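Local coordinates for protein putative thiosugar synthase (Amycolatopsis orientalis, PDB 4N6F) that probably builds a 2-thiosugar phosphate on a ThiG-like TIM barrel, with sulfur delivered as the thiocarboxylate of a small carrier protein, at residues Asn44-Asp49 with Leu228-Met233; Glu12-Leu15 with Glu21-Ser24; Leu15-Arg20 with Gly136-Pro141. All coordinates share one frame; numbering follows the deposited sequence.

Contact 1 (Asn44-Asp49 with Leu228-Met233); sequences NAAGAD and LMAAAM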
ATOM      1  N   ASN A  44      -2.561   8.960  17.822  1.00 28.81           N
ATOM      2  CA  ASN A  44      -2.074   7.680  18.358  1.00 29.27           C
ATOM      3  C   ASN A  44      -2.030   6.592  17.295  1.00 27.53           C
ATOM      4  O   ASN A  44      -0.988   5.993  17.073  1.00 26.58           O
ATOM      5  CB  ASN A  44      -2.925   7.188  19.546  1.00 30.64           C
ATOM      6  CG  ASN A  44      -2.567   7.874  20.857  1.00 33.59           C
ATOM      7  OD1 ASN A  44      -1.421   8.277  21.074  1.00 34.72           O
ATOM      8  ND2 ASN A  44      -3.546   7.993  21.747  1.00 35.30           N
ATOM      9  N   ALA A  45      -3.159   6.342  16.638  1.00 25.84           N
ATOM     10  CA  ALA A  45      -3.249   5.240  15.669  1.00 26.16           C
ATOM     11  C   ALA A  45      -2.439   5.465  14.380  1.00 26.51           C
ATOM     12  O   ALA A  45      -1.973   4.510  13.774  1.00 26.76           O
ATOM     13  CB  ALA A  45      -4.699   4.950  15.327  1.00 26.15           C
ATOM     14  N   ALA A  46      -2.287   6.716  13.952  1.00 26.53           N
ATOM     15  CA  ALA A  46      -1.378   7.033  12.842  1.00 27.06           C
ATOM     16  C   ALA A  46       0.118   6.882  13.198  1.00 27.00           C
ATOM     17  O   ALA A  46       0.954   6.796  12.303  1.00 26.38           O
ATOM     18  CB  ALA A  46      -1.648   8.437  12.323  1.00 26.27           C
ATOM     19  N   GLY A  47       0.452   6.849  14.492  1.00 27.34           N
ATOM     20  CA  GLY A  47       1.856   6.771  14.932  1.00 26.58           C
ATOM     21  C   GLY A  47       2.588   8.080  14.681  1.00 26.93           C
ATOM     22  O   GLY A  47       3.809   8.104  14.526  1.00 27.60           O
ATOM     23  N   ALA A  48       1.825   9.164  14.648  1.00 25.31           N
ATOM     24  CA  ALA A  48       2.330  10.497  14.354  1.00 25.92           C
ATOM     25  C   ALA A  48       3.299  11.039  15.404  1.00 25.29           C
ATOM     26  O   ALA A  48       3.163  10.751  16.590  1.00 25.50           O
ATOM     27  CB  ALA A  48       1.153  11.454  14.224  1.00 25.33           C
ATOM     28  N   ASP A  49       4.253  11.853  14.963  1.00 25.60           N
ATOM     29  CA  ASP A  49       5.159  12.563  15.881  1.00 25.48           C
ATOM     30  C   ASP A  49       5.248  14.068  15.618  1.00 24.79           C
ATOM     31  O   ASP A  49       6.112  14.747  16.174  1.00 24.88           O
ATOM     32  CB  ASP A  49       6.560  11.924  15.861  1.00 26.32           C
ATOM     33  CG  ASP A  49       7.291  12.098  14.521  1.00 27.42           C
ATOM     34  OD1 ASP A  49       6.841  12.871  13.640  1.00 27.05           O
ATOM     35  OD2 ASP A  49       8.344  11.445  14.355  1.00 26.94           O
ATOM     36  N   LEU A 228      -9.130   3.009  12.379  1.00 33.78           N
ATOM     37  CA  LEU A 228      -8.641   1.927  11.532  1.00 34.94           C
ATOM     38  C   LEU A 228      -7.904   2.434  10.293  1.00 31.84           C
ATOM     39  O   LEU A 228      -6.932   1.816   9.872  1.00 30.54           O
ATOM     40  CB  LEU A 228      -9.797   1.021  11.072  1.00 37.13           C
ATOM     41  CG  LEU A 228     -10.047  -0.295  11.805  1.00 41.71           C
ATOM     42  CD1 LEU A 228     -10.083  -0.117  13.315  1.00 44.14           C
ATOM     43  CD2 LEU A 228     -11.354  -0.910  11.317  1.00 42.74           C
ATOM     44  N   MET A 229      -8.391   3.521   9.695  1.00 28.01           N
ATOM     45  CA  MET A 229      -7.753   4.082   8.503  1.00 27.66           C
ATOM     46  C   MET A 229      -6.417   4.728   8.865  1.00 26.54           C
ATOM     47  O   MET A 229      -5.452   4.577   8.137  1.00 27.14           O
ATOM     48  CB  MET A 229      -8.648   5.100   7.791  1.00 27.00           C
ATOM     49  CG  MET A 229      -8.023   5.701   6.532  1.00 26.68           C
ATOM     50  SD  MET A 229      -7.595   4.479   5.283  1.00 28.34           S
ATOM     51  CE  MET A 229      -9.137   4.324   4.385  1.00 27.43           C
ATOM     52  N   ALA A 230      -6.377   5.435   9.988  1.00 26.30           N
ATOM     53  CA  ALA A 230      -5.131   5.974  10.511  1.00 25.86           C
ATOM     54  C   ALA A 230      -4.121   4.846  10.723  1.00 26.64           C
ATOM     55  O   ALA A 230      -2.974   4.954  10.276  1.00 25.36           O
ATOM     56  CB  ALA A 230      -5.374   6.727  11.801  1.00 25.47           C
ATOM     57  N   ALA A 231      -4.567   3.751  11.350  1.00 26.10           N
ATOM     58  CA  ALA A 231      -3.707   2.583  11.575  1.00 25.70           C
ATOM     59  C   ALA A 231      -3.255   1.964  10.264  1.00 25.78           C
ATOM     60  O   ALA A 231      -2.086   1.606  10.108  1.00 25.17           O
ATOM     61  CB  ALA A 231      -4.407   1.533  12.436  1.00 25.11           C
ATOM     62  N   ALA A 232      -4.190   1.837   9.332  1.00 25.74           N
ATOM     63  CA  ALA A 232      -3.898   1.285   8.022  1.00 26.42           C
ATOM     64  C   ALA A 232      -2.865   2.120   7.272  1.00 26.58           C
ATOM     65  O   ALA A 232      -2.009   1.584   6.581  1.00 26.65           O
ATOM     66  CB  ALA A 232      -5.172   1.196   7.202  1.00 27.18           C
ATOM     67  N   MET A 233      -2.966   3.434   7.399  1.00 28.14           N
ATOM     68  CA  MET A 233      -2.048   4.339   6.733  1.00 28.49           C
ATOM     69  C   MET A 233      -0.627   4.287   7.315  1.00 28.06           C
ATOM     70  O   MET A 233       0.346   4.365   6.559  1.00 25.41           O
ATOM     71  CB  MET A 233      -2.611   5.754   6.754  1.00 28.79           C
ATOM     72  CG  MET A 233      -3.683   5.922   5.697  1.00 29.90           C
ATOM     73  SD  MET A 233      -4.378   7.567   5.705  1.00 31.82           S
ATOM     74  CE  MET A 233      -5.333   7.478   4.193  1.00 30.30           C
TER
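The carbonyl oxygen of Ala45 reaches Ala231 at its alpha carbon: Ala45 O and Ala231 CA are 3.4 Å apart, with an angle of 145° at the hydrogen, a CA-H...O contact. No conventional hydrogen bond crosses between the two segments, so the rest of the joint is methyl against methyl and methyl against backbone. Ala230 points its CB toward the other helix, where it fits between two neighbours, meeting Ala45 CB at 4.0 Å and Ala46 CB at 4.1 Å. The same Ala230 CB also comes to 3.8 Å from the backbone Ala46 N. Ala45 in turn points its methyl at the partner helix and lies alongside Ala231, CB to CB at 4.5 Å. With four alanines and nothing longer at the interface, the backbones come very close, Ala46 CA and Ala230 CA only 4.5 Å apart. In the TIM barrel this is where the helical ring closes: helix 36-46 follows the first barrel strand, 26-28, and helix 226-245 comes after the last, 213-216, which is its neighbour in the sheet. Ala46 also rests on Ile26 and Val28 of that first strand, while Ala230 touches Leu220 of the short helix 218-221. Just past the contact, helix 36-46 ends in a Schellman motif at Gly47, whose positive phi (71°) turns the chain toward strand 50-52. Beyond Ala230 and Ala231, helix 226-245 reaches the second subunit of the assembly, Ala232 packing on Leu242 of that subunit.

Contact 2 (Glu12-Leu15 with Glu21-Ser24); sequences EPWL and EFRS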
ATOM      1  N   GLU A  12      14.679   5.591  10.867  1.00 56.11           N
ATOM      2  CA  GLU A  12      15.561   6.695  10.508  1.00 55.11           C
ATOM      3  C   GLU A  12      14.720   7.969  10.491  1.00 44.86           C
ATOM      4  O   GLU A  12      13.591   7.948  10.009  1.00 45.55           O
ATOM      5  CB  GLU A  12      16.176   6.485   9.112  1.00 61.10           C
ATOM      6  CG  GLU A  12      17.634   6.039   9.103  1.00 66.97           C
ATOM      7  CD  GLU A  12      18.585   7.138   9.554  1.00 71.53           C
ATOM      8  OE1 GLU A  12      18.572   8.231   8.942  1.00 74.30           O
ATOM      9  OE2 GLU A  12      19.353   6.905  10.517  1.00 72.85           O
ATOM     10  N   PRO A  13      15.246   9.077  11.024  1.00 36.86           N
ATOM     11  CA  PRO A  13      14.531  10.325  10.762  1.00 33.28           C
ATOM     12  C   PRO A  13      14.709  10.721   9.295  1.00 29.02           C
ATOM     13  O   PRO A  13      15.799  10.589   8.757  1.00 28.73           O
ATOM     14  CB  PRO A  13      15.198  11.339  11.705  1.00 34.46           C
ATOM     15  CG  PRO A  13      16.277  10.605  12.442  1.00 35.05           C
ATOM     16  CD  PRO A  13      16.505   9.295  11.752  1.00 35.86           C
ATOM     17  N   TRP A  14      13.632  11.167   8.653  1.00 25.68           N
ATOM     18  CA  TRP A  14      13.682  11.635   7.266  1.00 23.32           C
ATOM     19  C   TRP A  14      13.890  13.147   7.219  1.00 23.30           C
ATOM     20  O   TRP A  14      14.123  13.709   6.156  1.00 24.27           O
ATOM     21  CB  TRP A  14      12.410  11.241   6.492  1.00 22.48           C
ATOM     22  CG  TRP A  14      11.109  11.647   7.157  1.00 21.83           C
ATOM     23  CD1 TRP A  14      10.413  10.940   8.095  1.00 21.68           C
ATOM     24  CD2 TRP A  14      10.374  12.852   6.941  1.00 21.56           C
ATOM     25  NE1 TRP A  14       9.297  11.635   8.484  1.00 21.78           N
ATOM     26  CE2 TRP A  14       9.244  12.810   7.787  1.00 21.84           C
ATOM     27  CE3 TRP A  14      10.557  13.965   6.113  1.00 22.63           C
ATOM     28  CZ2 TRP A  14       8.298  13.831   7.823  1.00 21.59           C
ATOM     29  CZ3 TRP A  14       9.615  14.984   6.148  1.00 22.56           C
ATOM     30  CH2 TRP A  14       8.499  14.908   6.998  1.00 22.31           C
ATOM     31  N   LEU A  15      13.783  13.796   8.373  1.00 23.00           N
ATOM     32  CA  LEU A  15      13.989  15.225   8.487  1.00 23.32           C
ATOM     33  C   LEU A  15      14.423  15.540   9.906  1.00 23.60           C
ATOM     34  O   LEU A  15      13.944  14.927  10.874  1.00 22.62           O
ATOM     35  CB  LEU A  15      12.697  15.984   8.163  1.00 23.61           C
ATOM     36  CG  LEU A  15      12.740  17.515   8.226  1.00 24.12           C
ATOM     37  CD1 LEU A  15      13.711  18.078   7.198  1.00 24.97           C
ATOM     38  CD2 LEU A  15      11.342  18.078   8.013  1.00 24.12           C
ATOM     39  N   GLU A  21      13.662  15.753  15.515  1.00 27.20           N
ATOM     40  CA  GLU A  21      13.667  14.716  14.495  1.00 28.95           C
ATOM     41  C   GLU A  21      12.243  14.367  14.060  1.00 27.87           C
ATOM     42  O   GLU A  21      11.351  14.235  14.899  1.00 27.75           O
ATOM     43  CB  GLU A  21      14.384  13.472  15.026  1.00 31.08           C
ATOM     44  CG  GLU A  21      15.865  13.717  15.281  1.00 36.14           C
ATOM     45  CD  GLU A  21      16.571  12.565  15.965  1.00 39.00           C
ATOM     46  OE1 GLU A  21      15.947  11.889  16.805  1.00 46.66           O
ATOM     47  OE2 GLU A  21      17.756  12.341  15.673  1.00 42.72           O
ATOM     48  N   PHE A  22      12.048  14.226  12.750  1.00 26.04           N
ATOM     49  CA  PHE A  22      10.791  13.757  12.170  1.00 26.13           C
ATOM     50  C   PHE A  22      11.003  12.327  11.718  1.00 26.42           C
ATOM     51  O   PHE A  22      11.773  12.095  10.780  1.00 24.81           O
ATOM     52  CB  PHE A  22      10.397  14.569  10.933  1.00 26.45           C
ATOM     53  CG  PHE A  22      10.060  16.011  11.210  1.00 28.01           C
ATOM     54  CD1 PHE A  22      11.019  16.890  11.702  1.00 27.66           C
ATOM     55  CD2 PHE A  22       8.793  16.501  10.930  1.00 28.57           C
ATOM     56  CE1 PHE A  22      10.710  18.217  11.950  1.00 28.24           C
ATOM     57  CE2 PHE A  22       8.480  17.832  11.158  1.00 29.63           C
ATOM     58  CZ  PHE A  22       9.442  18.693  11.671  1.00 29.15           C
ATOM     59  N   ARG A  23      10.311  11.386  12.360  1.00 27.17           N
ATOM     60  CA  ARG A  23      10.422   9.966  12.040  1.00 29.69           C
ATOM     61  C   ARG A  23       9.159   9.367  11.415  1.00 27.86           C
ATOM     62  O   ARG A  23       9.244   8.569  10.474  1.00 26.64           O
ATOM     63  CB  ARG A  23      10.733   9.165  13.305  1.00 33.20           C
ATOM     64  CG  ARG A  23      12.081   9.465  13.933  1.00 37.75           C
ATOM     65  CD  ARG A  23      12.322   8.565  15.141  1.00 40.49           C
ATOM     66  NE  ARG A  23      13.719   8.152  15.214  1.00 44.47           N
ATOM     67  CZ  ARG A  23      14.699   8.873  15.754  1.00 48.17           C
ATOM     68  NH1 ARG A  23      14.454  10.063  16.289  1.00 48.71           N
ATOM     69  NH2 ARG A  23      15.943   8.397  15.757  1.00 50.74           N
ATOM     70  N   SER A  24       8.000   9.699  11.975  1.00 26.01           N
ATOM     71  CA  SER A  24       6.739   9.160  11.494  1.00 26.41           C
ATOM     72  C   SER A  24       6.532   9.555  10.052  1.00 24.85           C
ATOM     73  O   SER A  24       6.775  10.696   9.685  1.00 23.34           O
ATOM     74  CB  SER A  24       5.554   9.687  12.300  1.00 27.74           C
ATOM     75  OG  SER A  24       5.802   9.552  13.685  1.00 30.57           O
TER
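Phe22 is held by both its backbone N-H and its carbonyl, each bonded to segment 12-15: the N-H goes to Leu15 O, with Phe22 N to Leu15 O 2.8 Å and an almost straight 172°, while the carbonyl takes the backbone N-H of Trp14, with Trp14 N to Phe22 O 3.0 Å and more bent. Two consecutive residues, Trp14 and Leu15, thus face one, a classic beta bulge at the end of the antiparallel ladder. The Trp14 indole adds a third bond, NE1 to Ser24 O at 2.9 Å, in which the donor stands well above the carbonyl plane instead of on a lone pair. What puts the indole there is chi1 of 53°, with CG wedged between the backbone N and the carbonyl carbon; this swings the ring across Phe22, and Phe22 O comes to lie over one of its faces. The two aromatic rings meet as an offset edge-to-face pair, the edge of Phe22 turned to the face of Trp14 with planes at 65°. Phe22 CB also sits over the six-membered ring of Trp14, 3.8 Å from CE2. On the phenyl itself, Leu15 CD2 stands over the ring centre, 3.8 Å from the centroid, a CH-pi contact. Farther out, Pro13 lies alongside Arg23, its CG over one face of the guanidinium and 4.0 Å from NH2; Arg23 NE bonds to Asp11 O. Asp49, just ahead of strand 50-52, receives the backbone N-H groups of Arg23 and Ser24 on one carboxylate oxygen. Trp14 rests on Pro190 and Ser212, in the loops leading into strands 191-194 and 213-216, at the N-terminal end of the barrel.

Contact 3 (Leu15-Arg20 with Gly136-Pro141); sequences LKIGAR and GMELLP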
ATOM      1  N   LEU A  15      13.783  13.796   8.373  1.00 23.00           N
ATOM      2  CA  LEU A  15      13.989  15.225   8.487  1.00 23.32           C
ATOM      3  C   LEU A  15      14.423  15.540   9.906  1.00 23.60           C
ATOM      4  O   LEU A  15      13.944  14.927  10.874  1.00 22.62           O
ATOM      5  CB  LEU A  15      12.697  15.984   8.163  1.00 23.61           C
ATOM      6  CG  LEU A  15      12.740  17.515   8.226  1.00 24.12           C
ATOM      7  CD1 LEU A  15      13.711  18.078   7.198  1.00 24.97           C
ATOM      8  CD2 LEU A  15      11.342  18.078   8.013  1.00 24.12           C
ATOM      9  N   LYS A  16      15.336  16.493  10.026  1.00 22.92           N
ATOM     10  CA  LYS A  16      15.769  16.966  11.330  1.00 23.40           C
ATOM     11  C   LYS A  16      15.890  18.484  11.291  1.00 22.61           C
ATOM     12  O   LYS A  16      16.481  19.026  10.373  1.00 23.12           O
ATOM     13  CB  LYS A  16      17.110  16.335  11.717  1.00 24.24           C
ATOM     14  CG  LYS A  16      17.455  16.574  13.177  1.00 25.69           C
ATOM     15  CD  LYS A  16      18.709  15.828  13.609  1.00 27.16           C
ATOM     16  CE  LYS A  16      18.818  15.855  15.125  1.00 27.69           C
ATOM     17  NZ  LYS A  16      20.142  16.337  15.548  1.00 29.04           N
ATOM     18  N   ILE A  17      15.314  19.178  12.262  1.00 22.78           N
ATOM     19  CA  ILE A  17      15.421  20.644  12.311  1.00 22.37           C
ATOM     20  C   ILE A  17      15.861  21.004  13.700  1.00 22.72           C
ATOM     21  O   ILE A  17      15.131  20.764  14.657  1.00 23.39           O
ATOM     22  CB  ILE A  17      14.097  21.351  11.971  1.00 22.64           C
ATOM     23  CG1 ILE A  17      13.641  20.957  10.573  1.00 22.29           C
ATOM     24  CG2 ILE A  17      14.261  22.867  12.076  1.00 22.19           C
ATOM     25  CD1 ILE A  17      12.214  21.319  10.246  1.00 22.65           C
ATOM     26  N   GLY A  18      17.066  21.557  13.818  1.00 23.41           N
ATOM     27  CA  GLY A  18      17.686  21.731  15.126  1.00 23.69           C
ATOM     28  C   GLY A  18      17.790  20.382  15.802  1.00 24.65           C
ATOM     29  O   GLY A  18      18.240  19.401  15.181  1.00 24.05           O
ATOM     30  N   ALA A  19      17.352  20.322  17.058  1.00 25.15           N
ATOM     31  CA  ALA A  19      17.278  19.054  17.808  1.00 26.55           C
ATOM     32  C   ALA A  19      16.053  18.191  17.457  1.00 27.42           C
ATOM     33  O   ALA A  19      15.933  17.079  17.952  1.00 27.76           O
ATOM     34  CB  ALA A  19      17.268  19.338  19.313  1.00 26.78           C
ATOM     35  N   ARG A  20      15.130  18.692  16.638  1.00 28.70           N
ATOM     36  CA  ARG A  20      13.853  17.985  16.438  1.00 28.59           C
ATOM     37  C   ARG A  20      13.922  17.030  15.248  1.00 27.75           C
ATOM     38  O   ARG A  20      14.196  17.446  14.116  1.00 26.29           O
ATOM     39  CB  ARG A  20      12.704  18.982  16.253  1.00 31.20           C
ATOM     40  CG  ARG A  20      12.425  19.882  17.458  1.00 34.18           C
ATOM     41  CD  ARG A  20      12.122  19.099  18.734  1.00 37.44           C
ATOM     42  NE  ARG A  20      11.167  18.012  18.499  1.00 41.32           N
ATOM     43  CZ  ARG A  20      10.804  17.102  19.398  1.00 45.78           C
ATOM     44  NH1 ARG A  20      11.302  17.119  20.627  1.00 49.13           N
ATOM     45  NH2 ARG A  20       9.934  16.155  19.059  1.00 48.54           N
ATOM     46  N   GLY A 136      14.827  33.666   9.286  1.00 42.17           N
ATOM     47  CA  GLY A 136      15.239  32.416   9.928  1.00 42.39           C
ATOM     48  C   GLY A 136      14.132  31.438  10.308  1.00 40.33           C
ATOM     49  O   GLY A 136      14.365  30.528  11.105  1.00 44.94           O
ATOM     50  N   MET A 137      12.936  31.595   9.752  1.00 37.02           N
ATOM     51  CA  MET A 137      11.897  30.581   9.946  1.00 36.69           C
ATOM     52  C   MET A 137      12.214  29.322   9.130  1.00 32.74           C
ATOM     53  O   MET A 137      12.802  29.391   8.046  1.00 30.07           O
ATOM     54  CB  MET A 137      10.519  31.117   9.573  1.00 39.20           C
ATOM     55  CG  MET A 137      10.014  32.198  10.511  1.00 44.65           C
ATOM     56  SD  MET A 137       8.227  32.155  10.728  1.00 51.10           S
ATOM     57  CE  MET A 137       8.088  30.887  11.981  1.00 49.83           C
ATOM     58  N   GLU A 138      11.815  28.175   9.664  1.00 30.29           N
ATOM     59  CA  GLU A 138      11.998  26.896   8.990  1.00 28.02           C
ATOM     60  C   GLU A 138      10.673  26.511   8.355  1.00 26.78           C
ATOM     61  O   GLU A 138       9.653  26.479   9.036  1.00 27.09           O
ATOM     62  CB  GLU A 138      12.471  25.845   9.987  1.00 28.75           C
ATOM     63  CG  GLU A 138      13.884  26.092  10.530  1.00 29.14           C
ATOM     64  CD  GLU A 138      15.006  25.643   9.589  1.00 31.70           C
ATOM     65  OE1 GLU A 138      16.180  25.935   9.908  1.00 34.87           O
ATOM     66  OE2 GLU A 138      14.747  24.983   8.547  1.00 31.82           O
ATOM     67  N   LEU A 139      10.683  26.218   7.053  1.00 25.33           N
ATOM     68  CA  LEU A 139       9.452  26.170   6.270  1.00 24.30           C
ATOM     69  C   LEU A 139       9.193  24.852   5.583  1.00 23.44           C
ATOM     70  O   LEU A 139      10.103  24.244   5.026  1.00 23.15           O
ATOM     71  CB  LEU A 139       9.453  27.267   5.202  1.00 25.27           C
ATOM     72  CG  LEU A 139       9.666  28.692   5.702  1.00 25.78           C
ATOM     73  CD1 LEU A 139       9.679  29.625   4.509  1.00 26.88           C
ATOM     74  CD2 LEU A 139       8.586  29.113   6.688  1.00 26.33           C
ATOM     75  N   LEU A 140       7.923  24.445   5.622  1.00 22.72           N
ATOM     76  CA  LEU A 140       7.390  23.346   4.849  1.00 22.31           C
ATOM     77  C   LEU A 140       6.227  23.891   4.008  1.00 22.41           C
ATOM     78  O   LEU A 140       5.060  23.844   4.433  1.00 21.18           O
ATOM     79  CB  LEU A 140       6.922  22.214   5.768  1.00 22.64           C
ATOM     80  CG  LEU A 140       8.011  21.437   6.526  1.00 23.18           C
ATOM     81  CD1 LEU A 140       8.406  22.111   7.822  1.00 23.68           C
ATOM     82  CD2 LEU A 140       7.538  20.027   6.836  1.00 24.04           C
ATOM     83  N   PRO A 141       6.549  24.427   2.815  1.00 22.92           N
ATOM     84  CA  PRO A 141       5.541  24.961   1.908  1.00 23.21           C
ATOM     85  C   PRO A 141       4.819  23.895   1.092  1.00 23.81           C
ATOM     86  O   PRO A 141       5.349  22.808   0.872  1.00 24.70           O
ATOM     87  CB  PRO A 141       6.337  25.907   1.001  1.00 23.63           C
ATOM     88  CG  PRO A 141       7.750  25.439   1.074  1.00 23.94           C
ATOM     89  CD  PRO A 141       7.926  24.678   2.340  1.00 23.22           C
TER
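Ile17 lays its CG2 methyl against the aliphatic part of Glu138, 3.6 Å from CG and 3.8 Å from CD, the two side chains overlapping as they run in opposing directions. The CG2 branch stands anti to the backbone N of Ile17 (chi1, measured to CG1, is -59°), and Glu138 bends at chi2 (-80°), which brings its carboxylate end round beside this methyl instead of extending past it. Deeper in, Leu15 and Leu140 just touch, CD2 to CD2 at 4.4 Å. The backbones stay well apart and share no hydrogen bond: this is a beta-hairpin laid across the N-terminal mouth of a TIM barrel, touching barrel strand 138-143 by side chains alone. A type II' turn from Ile17 to Arg20 closes the hairpin, with Gly18 at its second position (phi 58°) and the backbone pair Ile17 and Arg20 bonded both ways. Around the contact, Ile17 also packs on Ile108 of the adjoining strand 108-111 and on Ala159, and Leu140 on Ile108 and Ala160. Arg20 NE bonds to Thr79 OG1, tying the second strand of the hairpin to the start of strand 79-83.

How the contacts relate
Contacts 2 and 3 share Leu15, and their centres are 12 Å apart: contact 2 holds the open end of the hairpin of strands 15-17 and 20-22, through the Leu15-Phe22 pair, and contact 3 seats that hairpin on the barrel, with Phe22 CE1 and Ile17 CD1 packed 3.8 Å apart. Contact 1, centred 16 Å from contact 2, lies in the outer helical layer; the chain leaving it touches contact 2 where Gly47 O and Ser24 OG stand 2.6 Å apart, probably a hydrogen bond. Contacts 1 and 3 do not touch. None of the three touches the bound fructose-6-phosphate: the side chains of Leu140, Ala230 and Phe22 lie about 9, 12 and 13 Å from it.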